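Local coordinates for protein aspartate semialdehyde dehydrogenase (Francisella tularensis subsp. tularensis, PDB 4WOJ) that probably catalyses the NADPH-dependent reductive dephosphorylation of L-aspartyl-4-phosphate to L-aspartate-semialdehyde, a shared early step in making lysine, methionine and threonine, at residues B[241-246]-B[265-270]; B[272-277]-B[351-356]. All blocks are in the same frame, centred on the assembly; numbering follows the deposited sequence.

Interaction 1: residues B[241-246]-B[265-270]; sequences TKEEYK and GICVRV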
ATOM      1  N   THR B 241      14.280  -2.619   7.620  1.00 34.47           N
ATOM      2  CA  THR B 241      14.969  -1.446   7.122  1.00 35.77           C
ATOM      3  C   THR B 241      15.092  -0.504   8.311  1.00 38.47           C
ATOM      4  O   THR B 241      14.477  -0.724   9.373  1.00 35.69           O
ATOM      5  CB  THR B 241      14.246  -0.735   5.964  1.00 33.82           C
ATOM      6  OG1 THR B 241      12.975  -0.247   6.390  1.00 30.99           O
ATOM      7  CG2 THR B 241      14.020  -1.676   4.834  1.00 36.70           C
ATOM      8  N   LYS B 242      15.897   0.536   8.150  1.00 40.68           N
ATOM      9  CA  LYS B 242      16.080   1.503   9.230  1.00 45.39           C
ATOM     10  C   LYS B 242      14.749   2.218   9.474  1.00 48.59           C
ATOM     11  O   LYS B 242      14.385   2.486  10.632  1.00 48.11           O
ATOM     12  CB  LYS B 242      17.215   2.483   8.949  1.00 47.73           C
ATOM     13  CG  LYS B 242      17.816   3.120  10.204  1.00 49.74           C
ATOM     14  CD  LYS B 242      19.276   3.515   9.977  1.00 53.75           C
ATOM     15  CE  LYS B 242      19.436   4.895   9.332  1.00 57.06           C
ATOM     16  NZ  LYS B 242      19.790   5.933  10.350  1.00 59.51           N
ATOM     17  N   GLU B 243      14.013   2.459   8.382  1.00 44.96           N
ATOM     18  CA  GLU B 243      12.672   3.053   8.442  1.00 42.62           C
ATOM     19  C   GLU B 243      11.739   2.348   9.393  1.00 41.11           C
ATOM     20  O   GLU B 243      10.983   2.998  10.120  1.00 39.25           O
ATOM     21  CB  GLU B 243      12.029   3.052   7.050  1.00 45.55           C
ATOM     22  CG  GLU B 243      10.774   3.923   6.927  1.00 44.03           C
ATOM     23  CD  GLU B 243      11.058   5.403   7.112  1.00 42.41           C
ATOM     24  OE1 GLU B 243      12.246   5.790   7.182  1.00 38.72           O
ATOM     25  OE2 GLU B 243      10.083   6.199   7.155  1.00 50.80           O
ATOM     26  N   GLU B 244      11.816   1.015   9.374  1.00 43.73           N
ATOM     27  CA  GLU B 244      10.961   0.105  10.164  1.00 43.31           C
ATOM     28  C   GLU B 244      11.400  -0.047  11.637  1.00 46.73           C
ATOM     29  O   GLU B 244      10.576  -0.058  12.541  1.00 46.67           O
ATOM     30  CB  GLU B 244      10.941  -1.277   9.495  1.00 41.93           C
ATOM     31  CG  GLU B 244      10.328  -1.259   8.099  1.00 38.82           C
ATOM     32  CD  GLU B 244      10.721  -2.437   7.214  1.00 37.39           C
ATOM     33  OE1 GLU B 244      11.602  -3.254   7.579  1.00 38.95           O
ATOM     34  OE2 GLU B 244      10.138  -2.550   6.122  1.00 30.66           O
ATOM     35  N   TYR B 245      12.700  -0.163  11.871  1.00 46.70           N
ATOM     36  CA  TYR B 245      13.236  -0.200  13.234  1.00 44.96           C
ATOM     37  C   TYR B 245      12.932   1.134  13.994  1.00 43.98           C
ATOM     38  O   TYR B 245      12.780   1.130  15.204  1.00 38.88           O
ATOM     39  CB  TYR B 245      14.760  -0.513  13.195  1.00 46.61           C
ATOM     40  CG  TYR B 245      15.550   0.087  14.337  1.00 48.10           C
ATOM     41  CD1 TYR B 245      15.833  -0.645  15.485  1.00 50.07           C
ATOM     42  CD2 TYR B 245      15.993   1.413  14.271  1.00 52.98           C
ATOM     43  CE1 TYR B 245      16.543  -0.061  16.524  1.00 53.10           C
ATOM     44  CE2 TYR B 245      16.703   2.009  15.304  1.00 52.12           C
ATOM     45  CZ  TYR B 245      16.975   1.275  16.424  1.00 50.79           C
ATOM     46  OH  TYR B 245      17.679   1.904  17.430  1.00 49.10           O
ATOM     47  N   LYS B 246      12.926   2.270  13.289  1.00 43.02           N
ATOM     48  CA  LYS B 246      12.621   3.568  13.909  1.00 44.04           C
ATOM     49  C   LYS B 246      11.302   3.547  14.646  1.00 43.58           C
ATOM     50  O   LYS B 246      11.142   4.201  15.669  1.00 42.50           O
ATOM     51  CB  LYS B 246      12.471   4.690  12.871  1.00 48.61           C
ATOM     52  CG  LYS B 246      13.759   5.154  12.230  1.00 52.44           C
ATOM     53  CD  LYS B 246      13.549   6.379  11.352  1.00 53.55           C
ATOM     54  CE  LYS B 246      14.805   6.733  10.551  1.00 52.09           C
ATOM     55  NZ  LYS B 246      14.810   6.111   9.184  1.00 52.24           N
ATOM     56  N   GLY B 265       6.242  -4.211  11.245  1.00 24.22           N
ATOM     57  CA  GLY B 265       5.540  -4.377  10.013  1.00 25.07           C
ATOM     58  C   GLY B 265       6.493  -4.029   8.877  1.00 25.12           C
ATOM     59  O   GLY B 265       7.720  -4.157   9.014  1.00 22.39           O
ATOM     60  N   ILE B 266       5.922  -3.593   7.757  1.00 22.50           N
ATOM     61  CA  ILE B 266       6.713  -3.224   6.634  1.00 23.49           C
ATOM     62  C   ILE B 266       6.417  -1.811   6.130  1.00 23.13           C
ATOM     63  O   ILE B 266       5.258  -1.384   6.065  1.00 20.57           O
ATOM     64  CB  ILE B 266       6.477  -4.198   5.508  1.00 26.70           C
ATOM     65  CG1 ILE B 266       7.617  -4.076   4.479  1.00 25.42           C
ATOM     66  CG2 ILE B 266       5.094  -3.935   4.892  1.00 29.90           C
ATOM     67  CD1 ILE B 266       7.353  -4.791   3.184  1.00 26.85           C
ATOM     68  N   CYS B 267       7.483  -1.133   5.707  1.00 23.45           N
ATOM     69  CA  CYS B 267       7.392   0.190   5.121  1.00 25.21           C
ATOM     70  C   CYS B 267       7.549   0.149   3.571  1.00 24.00           C
ATOM     71  O   CYS B 267       8.530  -0.345   3.048  1.00 24.70           O
ATOM     72  CB  CYS B 267       8.395   1.132   5.815  1.00 26.57           C
ATOM     73  SG  CYS B 267       8.049   1.454   7.581  1.00 27.62           S
ATOM     74  N   VAL B 268       6.576   0.696   2.858  1.00 20.96           N
ATOM     75  CA  VAL B 268       6.505   0.580   1.408  1.00 20.24           C
ATOM     76  C   VAL B 268       6.302   1.951   0.774  1.00 22.45           C
ATOM     77  O   VAL B 268       5.448   2.720   1.198  1.00 22.39           O
ATOM     78  CB  VAL B 268       5.344  -0.311   0.965  1.00 21.17           C
ATOM     79  CG1 VAL B 268       5.405  -0.610  -0.541  1.00 20.41           C
ATOM     80  CG2 VAL B 268       5.312  -1.645   1.756  1.00 20.83           C
ATOM     81  N   ARG B 269       7.123   2.249  -0.216  1.00 21.39           N
ATOM     82  CA  ARG B 269       6.984   3.440  -0.968  1.00 23.79           C
ATOM     83  C   ARG B 269       5.963   3.219  -2.047  1.00 25.20           C
ATOM     84  O   ARG B 269       5.995   2.154  -2.716  1.00 24.80           O
ATOM     85  CB  ARG B 269       8.330   3.803  -1.601  1.00 24.64           C
ATOM     86  CG  ARG B 269       8.332   5.177  -2.160  1.00 24.27           C
ATOM     87  CD  ARG B 269       8.302   6.179  -1.045  1.00 23.87           C
ATOM     88  NE  ARG B 269       9.626   6.424  -0.516  1.00 23.91           N
ATOM     89  CZ  ARG B 269       9.861   7.067   0.619  1.00 26.77           C
ATOM     90  NH1 ARG B 269       8.863   7.487   1.401  1.00 26.78           N
ATOM     91  NH2 ARG B 269      11.110   7.268   0.998  1.00 30.35           N
ATOM     92  N   VAL B 270       5.035   4.179  -2.176  1.00 25.02           N
ATOM     93  CA  VAL B 270       3.952   4.124  -3.208  1.00 23.81           C
ATOM     94  C   VAL B 270       3.876   5.449  -3.961  1.00 24.26           C
ATOM     95  O   VAL B 270       4.483   6.420  -3.505  1.00 22.70           O
ATOM     96  CB  VAL B 270       2.555   3.807  -2.628  1.00 24.22           C
ATOM     97  CG1 VAL B 270       2.548   2.438  -1.938  1.00 23.98           C
ATOM     98  CG2 VAL B 270       2.085   4.918  -1.689  1.00 24.63           C
TER
HETATM   99  O   HOH W   1      10.942  -0.980   4.072  1.00 14.93           O

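Interaction 2: residues B[272-277]-B[351-356]; sequences SLRSHS and DQLLWG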
ATOM      1  N   SER B 272       2.260   8.087  -4.195  1.00 31.73           N
ATOM      2  CA  SER B 272       1.551   9.207  -3.628  1.00 30.19           C
ATOM      3  C   SER B 272       2.528  10.357  -3.488  1.00 28.37           C
ATOM      4  O   SER B 272       3.724  10.166  -3.466  1.00 31.31           O
ATOM      5  CB  SER B 272       1.010   8.845  -2.241  1.00 29.65           C
ATOM      6  OG  SER B 272      -0.052   7.942  -2.352  1.00 30.25           O
ATOM      7  N   LEU B 273       2.003  11.546  -3.330  1.00 28.05           N
ATOM      8  CA  LEU B 273       2.831  12.705  -3.244  1.00 28.81           C
ATOM      9  C   LEU B 273       3.161  13.201  -1.826  1.00 30.61           C
ATOM     10  O   LEU B 273       4.344  13.401  -1.561  1.00 34.41           O
ATOM     11  CB  LEU B 273       2.242  13.790  -4.104  1.00 28.87           C
ATOM     12  CG  LEU B 273       2.248  13.493  -5.630  1.00 31.35           C
ATOM     13  CD1 LEU B 273       1.427  14.532  -6.397  1.00 30.94           C
ATOM     14  CD2 LEU B 273       3.641  13.406  -6.244  1.00 31.98           C
ATOM     15  N   ARG B 274       2.192  13.434  -0.934  1.00 28.49           N
ATOM     16  CA  ARG B 274       2.542  13.970   0.394  1.00 27.97           C
ATOM     17  C   ARG B 274       1.823  13.402   1.601  1.00 29.35           C
ATOM     18  O   ARG B 274       2.128  13.786   2.721  1.00 31.61           O
ATOM     19  CB  ARG B 274       2.465  15.497   0.450  1.00 30.45           C
ATOM     20  CG  ARG B 274       1.320  16.134  -0.306  1.00 29.79           C
ATOM     21  CD  ARG B 274       1.269  17.626  -0.056  1.00 28.15           C
ATOM     22  NE  ARG B 274       1.333  18.023   1.338  1.00 27.51           N
ATOM     23  CZ  ARG B 274       1.515  19.280   1.755  1.00 29.15           C
ATOM     24  NH1 ARG B 274       1.664  20.278   0.862  1.00 28.56           N
ATOM     25  NH2 ARG B 274       1.549  19.559   3.069  1.00 25.94           N
ATOM     26  N   SER B 275       0.947  12.436   1.397  1.00 25.91           N
ATOM     27  CA  SER B 275       0.269  11.833   2.492  1.00 24.44           C
ATOM     28  C   SER B 275       0.674  10.368   2.732  1.00 25.01           C
ATOM     29  O   SER B 275       0.706   9.582   1.789  1.00 25.89           O
ATOM     30  CB  SER B 275      -1.215  11.945   2.274  1.00 24.29           C
ATOM     31  OG  SER B 275      -1.645  13.200   2.736  1.00 23.85           O
ATOM     32  N   HIS B 276       1.049  10.038   3.978  1.00 21.39           N
ATOM     33  CA  HIS B 276       1.370   8.647   4.329  1.00 20.11           C
ATOM     34  C   HIS B 276       0.132   7.970   4.782  1.00 16.34           C
ATOM     35  O   HIS B 276      -0.605   8.540   5.567  1.00 13.52           O
ATOM     36  CB  HIS B 276       2.421   8.532   5.407  1.00 22.84           C
ATOM     37  CG  HIS B 276       3.790   8.932   4.947  1.00 26.40           C
ATOM     38  ND1 HIS B 276       4.084   9.191   3.630  1.00 27.16           N
ATOM     39  CD2 HIS B 276       4.943   9.115   5.627  1.00 30.67           C
ATOM     40  CE1 HIS B 276       5.356   9.518   3.518  1.00 29.42           C
ATOM     41  NE2 HIS B 276       5.899   9.486   4.716  1.00 31.31           N
ATOM     42  N   SER B 277      -0.114   6.789   4.231  1.00 14.84           N
ATOM     43  CA  SER B 277      -1.200   5.984   4.670  1.00 16.54           C
ATOM     44  C   SER B 277      -0.660   4.745   5.402  1.00 16.65           C
ATOM     45  O   SER B 277       0.481   4.332   5.222  1.00 16.93           O
ATOM     46  CB  SER B 277      -2.111   5.579   3.531  1.00 17.83           C
ATOM     47  OG  SER B 277      -2.425   6.671   2.711  1.00 18.01           O
ATOM     48  N   ASP B 351      -0.689  13.868   6.592  1.00 24.49           N
ATOM     49  CA  ASP B 351       0.192  14.607   5.688  1.00 22.08           C
ATOM     50  C   ASP B 351       1.626  14.561   6.151  1.00 23.95           C
ATOM     51  O   ASP B 351       1.938  15.018   7.244  1.00 28.59           O
ATOM     52  CB  ASP B 351      -0.225  16.065   5.623  1.00 21.48           C
ATOM     53  CG  ASP B 351       0.557  16.843   4.581  1.00 20.21           C
ATOM     54  OD1 ASP B 351       1.681  17.302   4.870  1.00 17.80           O
ATOM     55  OD2 ASP B 351       0.058  16.918   3.449  1.00 17.88           O
ATOM     56  N   GLN B 352       2.507  14.052   5.311  1.00 22.82           N
ATOM     57  CA  GLN B 352       3.890  13.837   5.697  1.00 24.35           C
ATOM     58  C   GLN B 352       4.599  15.097   6.097  1.00 24.29           C
ATOM     59  O   GLN B 352       5.376  15.096   7.050  1.00 24.40           O
ATOM     60  CB  GLN B 352       4.658  13.156   4.560  1.00 27.41           C
ATOM     61  CG  GLN B 352       6.067  12.751   4.917  1.00 30.49           C
ATOM     62  CD  GLN B 352       7.100  13.740   4.452  1.00 33.82           C
ATOM     63  OE1 GLN B 352       7.074  14.179   3.304  1.00 33.80           O
ATOM     64  NE2 GLN B 352       8.043  14.087   5.335  1.00 35.24           N
ATOM     65  N   LEU B 353       4.353  16.164   5.343  1.00 24.51           N
ATOM     66  CA  LEU B 353       5.053  17.430   5.512  1.00 22.63           C
ATOM     67  C   LEU B 353       4.653  18.208   6.739  1.00 23.19           C
ATOM     68  O   LEU B 353       5.450  18.919   7.310  1.00 22.87           O
ATOM     69  CB  LEU B 353       4.859  18.267   4.262  1.00 25.64           C
ATOM     70  CG  LEU B 353       5.579  17.648   3.057  1.00 26.93           C
ATOM     71  CD1 LEU B 353       5.259  18.349   1.765  1.00 26.68           C
ATOM     72  CD2 LEU B 353       7.087  17.667   3.241  1.00 27.46           C
ATOM     73  N   LEU B 354       3.418  18.064   7.174  1.00 25.02           N
ATOM     74  CA  LEU B 354       2.901  18.836   8.289  1.00 25.59           C
ATOM     75  C   LEU B 354       3.049  18.041   9.606  1.00 23.75           C
ATOM     76  O   LEU B 354       4.041  18.129  10.308  1.00 22.31           O
ATOM     77  CB  LEU B 354       1.427  19.145   8.042  1.00 26.51           C
ATOM     78  CG  LEU B 354       1.077  20.098   6.927  1.00 29.43           C
ATOM     79  CD1 LEU B 354      -0.387  20.061   6.556  1.00 30.36           C
ATOM     80  CD2 LEU B 354       1.452  21.523   7.293  1.00 30.65           C
ATOM     81  N   TRP B 355       2.070  17.249   9.945  1.00 23.24           N
ATOM     82  CA  TRP B 355       2.196  16.475  11.209  1.00 24.74           C
ATOM     83  C   TRP B 355       3.389  15.514  11.158  1.00 24.89           C
ATOM     84  O   TRP B 355       4.085  15.284  12.158  1.00 27.73           O
ATOM     85  CB  TRP B 355       0.894  15.764  11.556  1.00 23.25           C
ATOM     86  CG  TRP B 355       0.001  16.596  12.421  1.00 20.95           C
ATOM     87  CD1 TRP B 355      -1.301  16.928  12.183  1.00 20.55           C
ATOM     88  CD2 TRP B 355       0.353  17.217  13.645  1.00 20.18           C
ATOM     89  NE1 TRP B 355      -1.777  17.713  13.193  1.00 20.54           N
ATOM     90  CE2 TRP B 355      -0.782  17.897  14.113  1.00 19.32           C
ATOM     91  CE3 TRP B 355       1.514  17.254  14.402  1.00 20.62           C
ATOM     92  CZ2 TRP B 355      -0.789  18.601  15.295  1.00 19.68           C
ATOM     93  CZ3 TRP B 355       1.506  17.949  15.570  1.00 21.20           C
ATOM     94  CH2 TRP B 355       0.367  18.621  16.013  1.00 20.55           C
ATOM     95  N   GLY B 356       3.639  14.989   9.974  1.00 24.42           N
ATOM     96  CA  GLY B 356       4.819  14.178   9.734  1.00 23.79           C
ATOM     97  C   GLY B 356       6.153  14.872   9.873  1.00 26.26           C
ATOM     98  O   GLY B 356       7.147  14.215  10.156  1.00 24.81           O
TER

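Interaction 1: residues B[241-246]-B[265-270]
Glu244 reaches from the first turn of a helix to the backbone of Cys267, whose N-H meets OE2 at 3.0 Å. The bond is nearly straight, 174° at the hydrogen, and enters on the anti side of the carboxylate, 17° out of its plane. Extended beyond CG, the Glu244 side chain carries its carboxylate alongside Ile266, the two pointing the same way, with Glu244 OE2 3.4 Å from Ile266 CG1. Behind the carboxylate, the slender thiol of Cys267 fits against the methylenes of two successive glutamates: SG lies 3.6 Å from Glu244 CG and 3.7 Å from Glu243 CG. Thr241 and Glu244 form a capping box at the start of helix 242-255, which packs here against the end of strand 263-266 in the dimerisation domain. In the box, Thr241 N gives a hydrogen bond of 2.8 Å to Glu244 OE1, met from well above the carboxylate plane, while Glu244 N returns a weak one to Thr241 OG1. A water joins the two segments: it accepts from Thr241 OG1 and donates to Glu244 OE2 and Cys267 O. Arg333 and Lys335 of the second subunit form salt bridges with Glu244 OE1, which would probably stabilise this buried carboxylate as an anion. Glu243, bent at chi2 (65°), turns its own carboxylate elsewhere: OE2 is hydrogen-bonded to Asn140, next to the predicted nucleophile Cys141.

Interaction 2: residues B[272-277]-B[351-356]
Arg274 grips Asp351 side-on with two nitrogens, NE reaching OD2 at 2.7 Å and NH2 reaching OD1 at 2.9 Å. The pair sits where strand 275-284 begins and strand 343-351 ends, neighbouring antiparallel strands of the mixed sheet; Ser275 and Asp351 form a non-hydrogen-bonded pair there, their side chains on the same face. The salt bridge is far from coplanar, the guanidinium and carboxylate planes standing 56° apart, though OD2 offers its syn lone pair to NE. The weakly hydrated guanidinium face suits a leucine: Leu353 CD1 lies over its centre, and Leu354 CG meets the group's edge. Beside the salt bridge, Gln352 N donates to Arg274 O at 2.6 Å, tying the two backbones together. Gln352 also sets its CB over one face of the His276 ring, a CH-pi contact of 3.9 Å to the centroid. With CG anti to the backbone N (chi1 -174°), Gln352 runs alongside the ring and Gln352 CG comes within 3.3 Å of His276 NE2, while its amide oxygen goes on to Ser171. His276 is the predicted proton acceptor, and the opposing glutamine thus borders the probable catalytic site beside Cys141. In the second shell, Gly325 N donates to Asp351 OD2, and Asn323 and Ser324 hold Ser275 OG. At the turn leading into the C-terminal helix, Asp351 OD1 makes a capping bond, accepting from Leu354 N at 3.0 Å through its anti lone pair.

The two contacts lie in series along the chain, interaction 1 closing at residue 270 just before interaction 2 opens at 272, and their centres are about 15 Å apart. Both belong to the dimerisation domain and reach the same mixed sheet: interaction 1 at strand 263-266, outermost within the chain, interaction 2 at the central neighbours 275-284 and 343-351. Each links that sheet to the N-terminal part of a helix, 242-255 in one case and the C-terminal helix, about 354-369, in the other. The two converge on the probable active site, since the side chains of Glu243 and His276 each come within about 4 Å of Cys141. Both also touch the second subunit, which puts the probable catalytic pocket close to the dimer interface.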